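Local coordinates for protein soluble epoxide hydrolase (Bacillus megaterium, PDB 4INZ) that belongs to the soluble epoxide hydrolases, enzymes built on the alpha/beta hydrolase fold, with a mixed central sheet and an additional group of helices, at residues Ala124-Glu129 with Phe237-Glu242; Gln132-Phe137 with Glu242-Pro247; Gln166-Gln171 with Tyr219-Lys224; Phe47-His52 with Gln202-Ser207. The protein carries 1 engineered substitution. All blocks are in the same frame, centred on the assembly; numbering follows the deposited sequence.

Contacts 1 and 2 hold the returning chain 237-247 to helix 115-126 and to strand 131-137; their centres are 10 Å apart, they share E242, and they touch where Y125 packs on L244. Contact 3, between the start of helix 169-193 and the end of helix 213-220, lies within the helical region and is nested along the chain inside the loops closed by contacts 1 and 2; its L223 touches F237 of contact 1. Contact 4 joins a core loop, after strand 40-44, to helix 198-210. It lies 20 Å from contact 3, centre to centre, with F47 touching Y220, and across the chain's centre from contacts 1 and 2. Its segments alternate with those of the other three along the chain.

Contact 1: Ala124-Glu129 with Phe237-Glu242; sequences AYRYPE and FPLEEE
R126 and Y125, on the last turn of helix 115-126, meet the passing chain 237-242 through one polar and one apolar patch. The polar patch centres on the carbonyl of P238. R126 NH2 donates to P238 O at 2.8 Å, with an N-H...O angle of 166°, in the carbonyl plane and on a lone pair; the acceptor also lies close to the guanidinium plane. A second, weak bond comes from R126 NE. The chain of R126 is extended from CG to NE (chi2 -176°), which carries the guanidinium out to this carbonyl, while NH1 forms a salt bridge with D90. The apolar patch belongs to L239, whose two methyls divide the work: CD1 lies over one face of the Y125 ring, 4.0 Å from its centroid in a CH-pi contact, and CD2 sits 3.7 Å from R126 CG. At the far edge of that ring the hydroxyl of Y125 has H141 as its stronger partner and also approaches E242 O at 3.2 Å. L239 also touches P142 and Y143, so the chain is lodged between the C-terminal end of helix 115-126 and helix 142-151, with D90 of helix 89-102 beside R126.

Contact 2: Gln132-Phe137 with Glu242-Pro247; sequences QKLIAF and EVLNIP
L134 and P247 form the tight end of this contact, where two backbones bond. L134 N donates to P247 O at 3.1 Å with an N-H...O angle of 168°, and the same carbonyl oxygen receives a CA-H...O contact from K133 CA at 3.5 Å. The proline ring also touches the strand, its CD 3.5 Å from Q132 O. Beyond it the chains diverge and the meeting becomes apolar: the terminal methyl of I246 lies against the base of L134, CD1 to CB 4.1 Å. With CG1 between backbone N and carbonyl carbon (chi1 66°) and the chain then extended, that methyl is sent toward the strand. Looser still is the pair L134 CD2 and L244 CD2, 4.4 Å apart, though both leucines are buried and touch W121. On the more exposed side, K133 leads its amine away and touches P247 with the base of its chain, CG to P247 CB at 4.2 Å. The backbone bond is consistent with the beginning of the parallel pairing of strands 131-137 and 248-253, in which L134 also bonds to Q249. Helix 115-126 packs against the leucines through W121, whereas helix 291-303 meets K133 and I135 through F301.

Contact 3: Gln166-Gln171 with Tyr219-Lys224; sequences QKQEVQ and YYRNLK
Q166 bends at its second torsion (chi2 -64°), folding its amide back toward chain 219-224, whereas R221 runs extended from CG to NE. The two side chains slide past each other in opposite directions, with amide and guanidinium planes 66° apart, so they do not stack. Both segments belong to the helices between strands 131-137 and 248-253 of the alpha/beta hydrolase fold, and they meet at the surface. Q166 NE2 donates to Y220 O at 3.0 Å, and the N-H...O angle of 172° shows a straight bond. The donor stands well above the carbonyl plane of Y220, while L223 N, closing the type I turn from Y220 to L223, reaches the same oxygen from the opposite face. Q166 NE2 is also bonded to A162 O, and its OE1 lies 3.4 Å from R221 CA and 3.7 Å from R221 CG. At the other end of the arginine, NE bonds to F165 O, and NH2 comes within 3.0 Å of K167 O. A water in the guanidinium plane accepts from R221 NH2 at 2.9 Å; it accepts from Q171 N as well and donates to Q168 O at 2.6 Å. Over one guanidinium face lies Q168 NE2, 3.9 Å from R221 NH1. With F165 O and the water as partners, the charge of R221 is probably stabilised by dipoles, and its side chain links two helix ends.

Contact 4: Phe47-His52 with Gln202-Ser207; sequences FPDFSH and QAYMNS
The ring of F50 is sandwiched: S207 CB sits over the centre of one face, 3.4 Å from the centroid, while H52 CB covers the opposite face nearer the rim. Its edge points at the face of Y204, making a T-shaped (edge-to-face) pair with centroids 5.2 Å apart and planes at 89°; F50 CE1 does the touching, over the centre of the tyrosine ring. In this alpha/beta hydrolase fold the contact joins the HGFP loop after strand 40-44, the HGXP motif of epoxide hydrolases, to helix 198-210. The imidazole of H52 takes A203 CB over its face at 4.1 Å from the centroid, and its NE2 is hydrogen-bonded to D200, about one turn before A203. With CG of H52 anti to the backbone N (chi1 -172°), the ring is laid against that helix. D49 OD1 lies in the plane of the Y204 ring at its edge, yet the carboxylate is turned 87° from that ring, and the hydroxyl meets the oxygen from above the carboxylate plane. P48, the cis proline of the motif, directs its carbonyl to W208 NE1. S207 OG, over the same F50 face as its CB, donates to Y204 O at 2.7 Å and accepts from a water. That water also donates to D49 O, 2.9 Å away, bridging loop and helix, while Y204 OH gives its proton to D49 OD1 at 2.8 Å.

Contact 1: Ala124-Glu129 with Phe237-Glu242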
# COMPACT_ATOMS: atom_id res chain seq x y z
N ALA A 124 -9.71 -7.66 -0.60
CA ALA A 124 -10.20 -8.51 0.48
C ALA A 124 -11.72 -8.51 0.55
O ALA A 124 -12.34 -9.54 0.80
CB ALA A 124 -9.60 -8.09 1.82
N TYR A 125 -12.32 -7.35 0.32
CA TYR A 125 -13.78 -7.23 0.34
C TYR A 125 -14.41 -8.00 -0.82
O TYR A 125 -15.44 -8.65 -0.66
CB TYR A 125 -14.20 -5.76 0.29
CG TYR A 125 -14.42 -5.12 1.65
CD1 TYR A 125 -15.68 -5.14 2.25
CD2 TYR A 125 -13.38 -4.50 2.32
CE1 TYR A 125 -15.89 -4.56 3.49
CE2 TYR A 125 -13.58 -3.91 3.56
CZ TYR A 125 -14.84 -3.94 4.14
OH TYR A 125 -15.04 -3.36 5.38
N ARG A 126 -13.79 -7.91 -2.00
CA ARG A 126 -14.36 -8.53 -3.19
C ARG A 126 -14.01 -10.01 -3.29
O ARG A 126 -14.80 -10.81 -3.79
CB ARG A 126 -13.89 -7.79 -4.45
CG ARG A 126 -14.34 -6.34 -4.53
CD ARG A 126 -13.92 -5.71 -5.86
NE ARG A 126 -14.36 -4.32 -5.96
CZ ARG A 126 -14.01 -3.50 -6.95
NH1 ARG A 126 -13.21 -3.93 -7.92
NH2 ARG A 126 -14.46 -2.25 -6.96
N TYR A 127 -12.82 -10.37 -2.81
CA TYR A 127 -12.35 -11.75 -2.90
C TYR A 127 -11.89 -12.26 -1.54
O TYR A 127 -10.74 -12.69 -1.40
CB TYR A 127 -11.20 -11.87 -3.89
CG TYR A 127 -11.55 -11.57 -5.34
CD1 TYR A 127 -11.98 -12.57 -6.19
CD2 TYR A 127 -11.41 -10.28 -5.85
CE1 TYR A 127 -12.29 -12.31 -7.51
CE2 TYR A 127 -11.72 -10.01 -7.18
CZ TYR A 127 -12.16 -11.03 -8.00
OH TYR A 127 -12.46 -10.76 -9.32
N PRO A 128 -12.77 -12.23 -0.53
CA PRO A 128 -12.36 -12.62 0.82
C PRO A 128 -11.83 -14.05 0.88
O PRO A 128 -11.07 -14.38 1.79
CB PRO A 128 -13.65 -12.49 1.63
CG PRO A 128 -14.75 -12.54 0.62
CD PRO A 128 -14.20 -11.87 -0.59
N GLU A 129 -12.21 -14.89 -0.08
CA GLU A 129 -11.76 -16.28 -0.09
C GLU A 129 -10.29 -16.40 -0.48
O GLU A 129 -9.66 -17.44 -0.29
CB GLU A 129 -12.66 -17.14 -0.99
CG GLU A 129 -12.49 -16.91 -2.49
CD GLU A 129 -13.30 -15.74 -3.02
OE1 GLU A 129 -13.96 -15.04 -2.22
OE2 GLU A 129 -13.29 -15.53 -4.26
N PHE A 237 -13.67 2.89 -3.23
CA PHE A 237 -13.91 2.19 -4.48
C PHE A 237 -15.19 1.36 -4.31
O PHE A 237 -15.52 0.94 -3.20
CB PHE A 237 -12.72 1.29 -4.82
CG PHE A 237 -11.41 2.03 -4.85
CD1 PHE A 237 -11.14 2.95 -5.85
CD2 PHE A 237 -10.44 1.79 -3.88
CE1 PHE A 237 -9.94 3.64 -5.88
CE2 PHE A 237 -9.22 2.47 -3.91
CZ PHE A 237 -8.97 3.39 -4.91
N PRO A 238 -15.92 1.13 -5.41
CA PRO A 238 -17.23 0.47 -5.31
C PRO A 238 -17.17 -0.90 -4.63
O PRO A 238 -16.34 -1.73 -4.98
CB PRO A 238 -17.67 0.32 -6.77
CG PRO A 238 -16.99 1.44 -7.46
CD PRO A 238 -15.63 1.55 -6.79
N LEU A 239 -18.06 -1.11 -3.66
CA LEU A 239 -18.14 -2.37 -2.95
C LEU A 239 -19.59 -2.78 -2.72
O LEU A 239 -20.46 -1.94 -2.46
CB LEU A 239 -17.42 -2.29 -1.60
CG LEU A 239 -15.90 -2.24 -1.65
CD1 LEU A 239 -15.29 -2.11 -0.26
CD2 LEU A 239 -15.36 -3.47 -2.35
N GLU A 240 -19.84 -4.08 -2.82
CA GLU A 240 -21.14 -4.67 -2.55
C GLU A 240 -21.39 -4.79 -1.04
O GLU A 240 -22.48 -4.50 -0.56
CB GLU A 240 -21.19 -6.07 -3.18
CG GLU A 240 -20.10 -7.04 -2.65
CD GLU A 240 -18.67 -6.48 -2.73
OE1 GLU A 240 -18.03 -6.29 -1.67
OE2 GLU A 240 -18.18 -6.25 -3.86
N GLU A 241 -20.36 -5.21 -0.31
CA GLU A 241 -20.49 -5.48 1.12
C GLU A 241 -19.85 -4.40 1.98
O GLU A 241 -18.83 -3.82 1.61
CB GLU A 241 -19.88 -6.83 1.46
CG GLU A 241 -20.88 -7.96 1.49
CD GLU A 241 -21.94 -7.75 2.55
OE1 GLU A 241 -21.61 -7.84 3.75
OE2 GLU A 241 -23.10 -7.47 2.18
N GLU A 242 -20.45 -4.14 3.14
CA GLU A 242 -19.91 -3.19 4.10
C GLU A 242 -19.05 -3.87 5.16
O GLU A 242 -18.18 -3.25 5.76
CB GLU A 242 -21.03 -2.41 4.79
CG GLU A 242 -21.73 -1.39 3.91
CD GLU A 242 -22.55 -0.38 4.71
OE1 GLU A 242 -22.90 -0.68 5.87
OE2 GLU A 242 -22.83 0.71 4.17

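Contact 2: Gln132-Phe137 with Glu242-Pro247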
# COMPACT_ATOMS: atom_id res chain seq x y z
N GLN A 132 -6.60 -15.18 3.67
CA GLN A 132 -6.70 -15.87 4.96
C GLN A 132 -6.74 -14.86 6.10
O GLN A 132 -7.58 -14.95 7.00
CB GLN A 132 -5.50 -16.79 5.15
CG GLN A 132 -5.32 -17.82 4.06
CD GLN A 132 -4.00 -18.54 4.18
OE1 GLN A 132 -3.71 -19.47 3.42
NE2 GLN A 132 -3.18 -18.12 5.14
N LYS A 133 -5.81 -13.92 6.06
CA LYS A 133 -5.73 -12.86 7.06
C LYS A 133 -5.20 -11.62 6.37
O LYS A 133 -4.43 -11.72 5.41
CB LYS A 133 -4.79 -13.24 8.20
CG LYS A 133 -5.21 -14.46 9.02
CD LYS A 133 -4.31 -14.59 10.24
CE LYS A 133 -4.78 -15.66 11.18
NZ LYS A 133 -4.55 -17.00 10.61
N LEU A 134 -5.60 -10.46 6.87
CA LEU A 134 -5.16 -9.18 6.32
C LEU A 134 -4.40 -8.39 7.37
O LEU A 134 -4.87 -8.23 8.50
CB LEU A 134 -6.37 -8.37 5.84
CG LEU A 134 -6.07 -6.97 5.33
CD1 LEU A 134 -5.29 -7.04 4.02
CD2 LEU A 134 -7.38 -6.17 5.14
N ILE A 135 -3.22 -7.90 7.00
CA ILE A 135 -2.45 -7.01 7.86
C ILE A 135 -2.32 -5.68 7.13
O ILE A 135 -1.69 -5.61 6.07
CB ILE A 135 -1.06 -7.58 8.17
CG1 ILE A 135 -1.18 -8.96 8.82
CG2 ILE A 135 -0.28 -6.61 9.06
CD1 ILE A 135 0.15 -9.62 9.15
N ALA A 136 -2.93 -4.64 7.69
CA ALA A 136 -2.97 -3.35 7.03
C ALA A 136 -2.21 -2.29 7.82
O ALA A 136 -2.46 -2.11 9.02
CB ALA A 136 -4.41 -2.91 6.83
N PHE A 137 -1.30 -1.59 7.14
CA PHE A 137 -0.60 -0.44 7.71
C PHE A 137 -1.29 0.86 7.28
O PHE A 137 -2.35 0.82 6.65
CB PHE A 137 0.88 -0.44 7.27
CG PHE A 137 1.67 -1.60 7.82
CD1 PHE A 137 2.48 -1.42 8.94
CD2 PHE A 137 1.59 -2.86 7.24
CE1 PHE A 137 3.20 -2.50 9.47
CE2 PHE A 137 2.30 -3.94 7.77
CZ PHE A 137 3.11 -3.76 8.88
N GLU A 242 -20.45 -4.14 3.14
CA GLU A 242 -19.91 -3.19 4.10
C GLU A 242 -19.05 -3.87 5.16
O GLU A 242 -18.18 -3.25 5.76
CB GLU A 242 -21.03 -2.41 4.79
CG GLU A 242 -21.73 -1.39 3.91
CD GLU A 242 -22.55 -0.38 4.71
OE1 GLU A 242 -22.90 -0.68 5.87
OE2 GLU A 242 -22.83 0.71 4.17
N VAL A 243 -19.30 -5.16 5.37
CA VAL A 243 -18.61 -5.90 6.43
C VAL A 243 -17.62 -6.92 5.87
O VAL A 243 -17.94 -7.68 4.96
CB VAL A 243 -19.62 -6.60 7.36
CG1 VAL A 243 -18.90 -7.39 8.44
CG2 VAL A 243 -20.54 -5.57 7.99
N LEU A 244 -16.41 -6.92 6.43
CA LEU A 244 -15.38 -7.90 6.07
C LEU A 244 -15.15 -8.81 7.27
O LEU A 244 -14.77 -8.34 8.35
CB LEU A 244 -14.08 -7.18 5.70
CG LEU A 244 -12.86 -8.06 5.42
CD1 LEU A 244 -13.10 -8.93 4.19
CD2 LEU A 244 -11.60 -7.22 5.26
N ASN A 245 -15.36 -10.11 7.09
CA ASN A 245 -15.37 -11.03 8.24
C ASN A 245 -14.08 -11.79 8.56
O ASN A 245 -14.03 -12.54 9.54
CB ASN A 245 -16.56 -11.99 8.14
CG ASN A 245 -17.87 -11.30 8.41
OD1 ASN A 245 -18.79 -11.36 7.60
ND2 ASN A 245 -17.96 -10.63 9.56
N ILE A 246 -13.04 -11.61 7.75
CA ILE A 246 -11.79 -12.31 7.98
C ILE A 246 -11.02 -11.63 9.11
O ILE A 246 -11.32 -10.49 9.46
CB ILE A 246 -10.92 -12.32 6.71
CG1 ILE A 246 -10.48 -10.89 6.37
CG2 ILE A 246 -11.70 -12.95 5.54
CD1 ILE A 246 -9.57 -10.80 5.16
N PRO A 247 -10.04 -12.33 9.70
CA PRO A 247 -9.24 -11.70 10.75
C PRO A 247 -8.33 -10.62 10.17
O PRO A 247 -7.66 -10.86 9.17
CB PRO A 247 -8.39 -12.87 11.29
CG PRO A 247 -9.10 -14.11 10.83
CD PRO A 247 -9.69 -13.74 9.51

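Contact 3: Gln166-Gln171 with Tyr219-Lys224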
# COMPACT_ATOMS: atom_id res chain seq x y z
N GLN A 166 -3.34 15.98 -9.45
CA GLN A 166 -4.09 16.00 -10.71
C GLN A 166 -3.41 16.95 -11.70
O GLN A 166 -3.58 16.82 -12.92
CB GLN A 166 -5.55 16.43 -10.48
CG GLN A 166 -6.26 15.69 -9.34
CD GLN A 166 -6.42 14.20 -9.61
OE1 GLN A 166 -6.80 13.79 -10.71
NE2 GLN A 166 -6.14 13.38 -8.60
N LYS A 167 -2.62 17.89 -11.18
CA LYS A 167 -2.00 18.92 -12.01
C LYS A 167 -0.79 18.41 -12.79
O LYS A 167 -0.05 17.55 -12.32
CB LYS A 167 -1.59 20.12 -11.15
CG LYS A 167 -2.74 20.75 -10.37
CD LYS A 167 -3.56 21.69 -11.24
CE LYS A 167 -2.88 23.05 -11.36
NZ LYS A 167 -3.64 23.98 -12.25
N GLN A 168 -0.58 18.96 -13.98
CA GLN A 168 0.52 18.51 -14.83
C GLN A 168 1.90 18.84 -14.27
O GLN A 168 2.87 18.16 -14.59
CB GLN A 168 0.37 19.07 -16.25
CG GLN A 168 -0.69 18.37 -17.08
CD GLN A 168 -0.44 16.87 -17.20
OE1 GLN A 168 0.66 16.43 -17.55
NE2 GLN A 168 -1.47 16.08 -16.90
N GLU A 169 1.99 19.86 -13.43
CA GLU A 169 3.29 20.28 -12.91
C GLU A 169 3.91 19.26 -11.96
O GLU A 169 5.11 19.29 -11.72
CB GLU A 169 3.19 21.64 -12.21
CG GLU A 169 2.46 21.59 -10.88
CD GLU A 169 2.61 22.86 -10.08
OE1 GLU A 169 1.63 23.63 -10.00
OE2 GLU A 169 3.69 23.09 -9.51
N VAL A 170 3.10 18.35 -11.42
CA VAL A 170 3.57 17.47 -10.36
C VAL A 170 4.63 16.47 -10.83
O VAL A 170 5.56 16.16 -10.09
CB VAL A 170 2.41 16.73 -9.64
CG1 VAL A 170 2.96 15.75 -8.61
CG2 VAL A 170 1.49 17.73 -8.97
N GLN A 171 4.49 15.96 -12.05
CA GLN A 171 5.49 15.02 -12.54
C GLN A 171 6.88 15.66 -12.52
O GLN A 171 7.83 15.07 -12.01
CB GLN A 171 5.17 14.49 -13.94
CG GLN A 171 6.19 13.47 -14.41
CD GLN A 171 5.83 12.81 -15.73
OE1 GLN A 171 4.77 13.06 -16.30
NE2 GLN A 171 6.72 11.95 -16.21
N TYR A 219 -2.41 6.50 -10.88
CA TYR A 219 -3.27 5.93 -9.85
C TYR A 219 -4.18 6.99 -9.26
O TYR A 219 -5.39 6.79 -9.13
CB TYR A 219 -2.42 5.36 -8.71
CG TYR A 219 -1.74 4.04 -8.97
CD1 TYR A 219 -0.68 3.94 -9.85
CD2 TYR A 219 -2.14 2.90 -8.28
CE1 TYR A 219 -0.04 2.73 -10.06
CE2 TYR A 219 -1.51 1.69 -8.47
CZ TYR A 219 -0.46 1.61 -9.36
OH TYR A 219 0.16 0.40 -9.55
N TYR A 220 -3.59 8.12 -8.89
CA TYR A 220 -4.32 9.20 -8.22
C TYR A 220 -5.32 9.88 -9.15
O TYR A 220 -6.34 10.41 -8.70
CB TYR A 220 -3.35 10.26 -7.68
CG TYR A 220 -2.50 9.80 -6.52
CD1 TYR A 220 -2.90 10.03 -5.20
CD2 TYR A 220 -1.29 9.15 -6.73
CE1 TYR A 220 -2.12 9.61 -4.14
CE2 TYR A 220 -0.51 8.72 -5.67
CZ TYR A 220 -0.93 8.96 -4.37
OH TYR A 220 -0.15 8.54 -3.31
N ARG A 221 -5.02 9.86 -10.44
CA ARG A 221 -5.83 10.59 -11.40
C ARG A 221 -7.11 9.87 -11.78
O ARG A 221 -7.90 10.37 -12.59
CB ARG A 221 -4.98 10.95 -12.63
CG ARG A 221 -3.93 11.98 -12.27
CD ARG A 221 -2.81 12.13 -13.29
NE ARG A 221 -1.92 13.20 -12.87
CZ ARG A 221 -0.85 13.61 -13.54
NH1 ARG A 221 -0.51 13.03 -14.68
NH2 ARG A 221 -0.11 14.60 -13.05
N ASN A 222 -7.32 8.70 -11.19
CA ASN A 222 -8.57 7.96 -11.32
C ASN A 222 -9.44 8.05 -10.07
O ASN A 222 -10.57 7.58 -10.07
CB ASN A 222 -8.30 6.49 -11.64
CG ASN A 222 -7.77 6.30 -13.05
OD1 ASN A 222 -8.18 6.99 -13.98
ND2 ASN A 222 -6.85 5.36 -13.20
N LEU A 223 -8.90 8.65 -9.01
CA LEU A 223 -9.64 8.75 -7.75
C LEU A 223 -10.92 9.56 -7.91
O LEU A 223 -10.94 10.60 -8.58
CB LEU A 223 -8.77 9.35 -6.65
CG LEU A 223 -7.60 8.48 -6.19
CD1 LEU A 223 -6.69 9.26 -5.25
CD2 LEU A 223 -8.12 7.23 -5.51
N LYS A 224 -12.00 9.08 -7.29
CA LYS A 224 -13.28 9.76 -7.35
C LYS A 224 -13.62 10.30 -5.97
O LYS A 224 -14.48 9.77 -5.27
CB LYS A 224 -14.37 8.81 -7.84
CG LYS A 224 -14.13 8.27 -9.25
CD LYS A 224 -14.17 9.40 -10.27
CE LYS A 224 -12.96 9.37 -11.21
NZ LYS A 224 -12.88 8.13 -12.03
O HOH W 1 2.33 15.71 -14.13

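Contact 4: Phe47-His52 with Gln202-Ser207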
# COMPACT_ATOMS: atom_id res chain seq x y z
N PHE A 47 2.66 4.50 -2.55
CA PHE A 47 3.40 5.59 -3.19
C PHE A 47 4.29 6.34 -2.21
O PHE A 47 3.84 6.69 -1.12
CB PHE A 47 2.40 6.58 -3.80
CG PHE A 47 3.04 7.80 -4.37
CD1 PHE A 47 3.45 7.83 -5.70
CD2 PHE A 47 3.26 8.93 -3.59
CE1 PHE A 47 4.05 8.95 -6.24
CE2 PHE A 47 3.86 10.06 -4.12
CZ PHE A 47 4.26 10.07 -5.45
N PRO A 48 5.54 6.64 -2.60
CA PRO A 48 6.24 6.30 -3.84
C PRO A 48 7.28 5.23 -3.59
O PRO A 48 8.41 5.34 -4.07
CB PRO A 48 6.97 7.60 -4.16
CG PRO A 48 7.41 8.07 -2.79
CD PRO A 48 6.32 7.61 -1.82
N ASP A 49 6.90 4.20 -2.84
CA ASP A 49 7.84 3.14 -2.48
C ASP A 49 7.81 2.02 -3.52
O ASP A 49 7.48 2.25 -4.68
CB ASP A 49 7.50 2.61 -1.09
CG ASP A 49 7.33 3.72 -0.08
OD1 ASP A 49 8.34 4.41 0.21
OD2 ASP A 49 6.20 3.94 0.40
N PHE A 50 8.17 0.82 -3.08
CA PHE A 50 8.18 -0.35 -3.94
C PHE A 50 8.48 -1.56 -3.06
O PHE A 50 8.46 -1.44 -1.84
CB PHE A 50 9.19 -0.21 -5.10
CG PHE A 50 10.64 -0.13 -4.67
CD1 PHE A 50 11.10 0.91 -3.88
CD2 PHE A 50 11.56 -1.07 -5.12
CE1 PHE A 50 12.44 1.00 -3.51
CE2 PHE A 50 12.91 -1.00 -4.77
CZ PHE A 50 13.35 0.04 -3.96
N SER A 51 8.74 -2.71 -3.66
CA SER A 51 8.89 -3.94 -2.89
C SER A 51 9.90 -3.83 -1.74
O SER A 51 9.73 -4.45 -0.69
CB SER A 51 9.26 -5.10 -3.82
OG SER A 51 10.38 -4.76 -4.62
N HIS A 52 10.94 -3.03 -1.94
CA HIS A 52 12.03 -2.92 -0.97
C HIS A 52 11.55 -2.42 0.40
O HIS A 52 12.21 -2.66 1.41
CB HIS A 52 13.12 -2.00 -1.52
CG HIS A 52 14.38 -1.95 -0.70
ND1 HIS A 52 15.24 -3.02 -0.60
CD2 HIS A 52 14.93 -0.95 0.02
CE1 HIS A 52 16.26 -2.69 0.17
NE2 HIS A 52 16.10 -1.43 0.56
N GLN A 202 20.13 4.10 -2.35
CA GLN A 202 20.48 3.69 -3.71
C GLN A 202 19.38 2.84 -4.33
O GLN A 202 19.06 2.98 -5.52
CB GLN A 202 21.81 2.93 -3.72
CG GLN A 202 22.27 2.52 -5.11
CD GLN A 202 22.58 3.72 -5.98
OE1 GLN A 202 23.66 4.31 -5.87
NE2 GLN A 202 21.63 4.09 -6.85
N ALA A 203 18.80 1.94 -3.54
CA ALA A 203 17.73 1.09 -4.03
C ALA A 203 16.51 1.92 -4.42
O ALA A 203 15.88 1.68 -5.44
CB ALA A 203 17.35 0.04 -3.01
N TYR A 204 16.18 2.90 -3.59
CA TYR A 204 15.07 3.79 -3.91
C TYR A 204 15.35 4.59 -5.17
O TYR A 204 14.48 4.71 -6.04
CB TYR A 204 14.79 4.75 -2.75
CG TYR A 204 13.70 4.28 -1.82
CD1 TYR A 204 12.38 4.66 -2.02
CD2 TYR A 204 13.99 3.46 -0.73
CE1 TYR A 204 11.38 4.25 -1.17
CE2 TYR A 204 12.98 3.04 0.13
CZ TYR A 204 11.68 3.43 -0.10
OH TYR A 204 10.67 3.03 0.75
N MET A 205 16.56 5.14 -5.28
CA MET A 205 16.91 5.92 -6.46
C MET A 205 16.80 5.07 -7.72
O MET A 205 16.26 5.51 -8.74
CB MET A 205 18.32 6.52 -6.35
CG MET A 205 18.49 7.53 -5.22
SD MET A 205 17.31 8.90 -5.29
CE MET A 205 17.69 9.61 -6.89
N ASN A 206 17.33 3.85 -7.66
CA ASN A 206 17.18 2.91 -8.76
C ASN A 206 15.71 2.68 -9.12
O ASN A 206 15.35 2.60 -10.30
CB ASN A 206 17.82 1.56 -8.44
CG ASN A 206 19.33 1.60 -8.49
OD1 ASN A 206 19.93 2.53 -9.04
ND2 ASN A 206 19.96 0.58 -7.92
N SER A 207 14.87 2.54 -8.09
CA SER A 207 13.46 2.25 -8.33
C SER A 207 12.79 3.38 -9.10
O SER A 207 11.94 3.13 -9.95
CB SER A 207 12.70 1.97 -7.02
OG SER A 207 12.32 3.18 -6.36
O HOH W 2 9.49 3.27 -6.47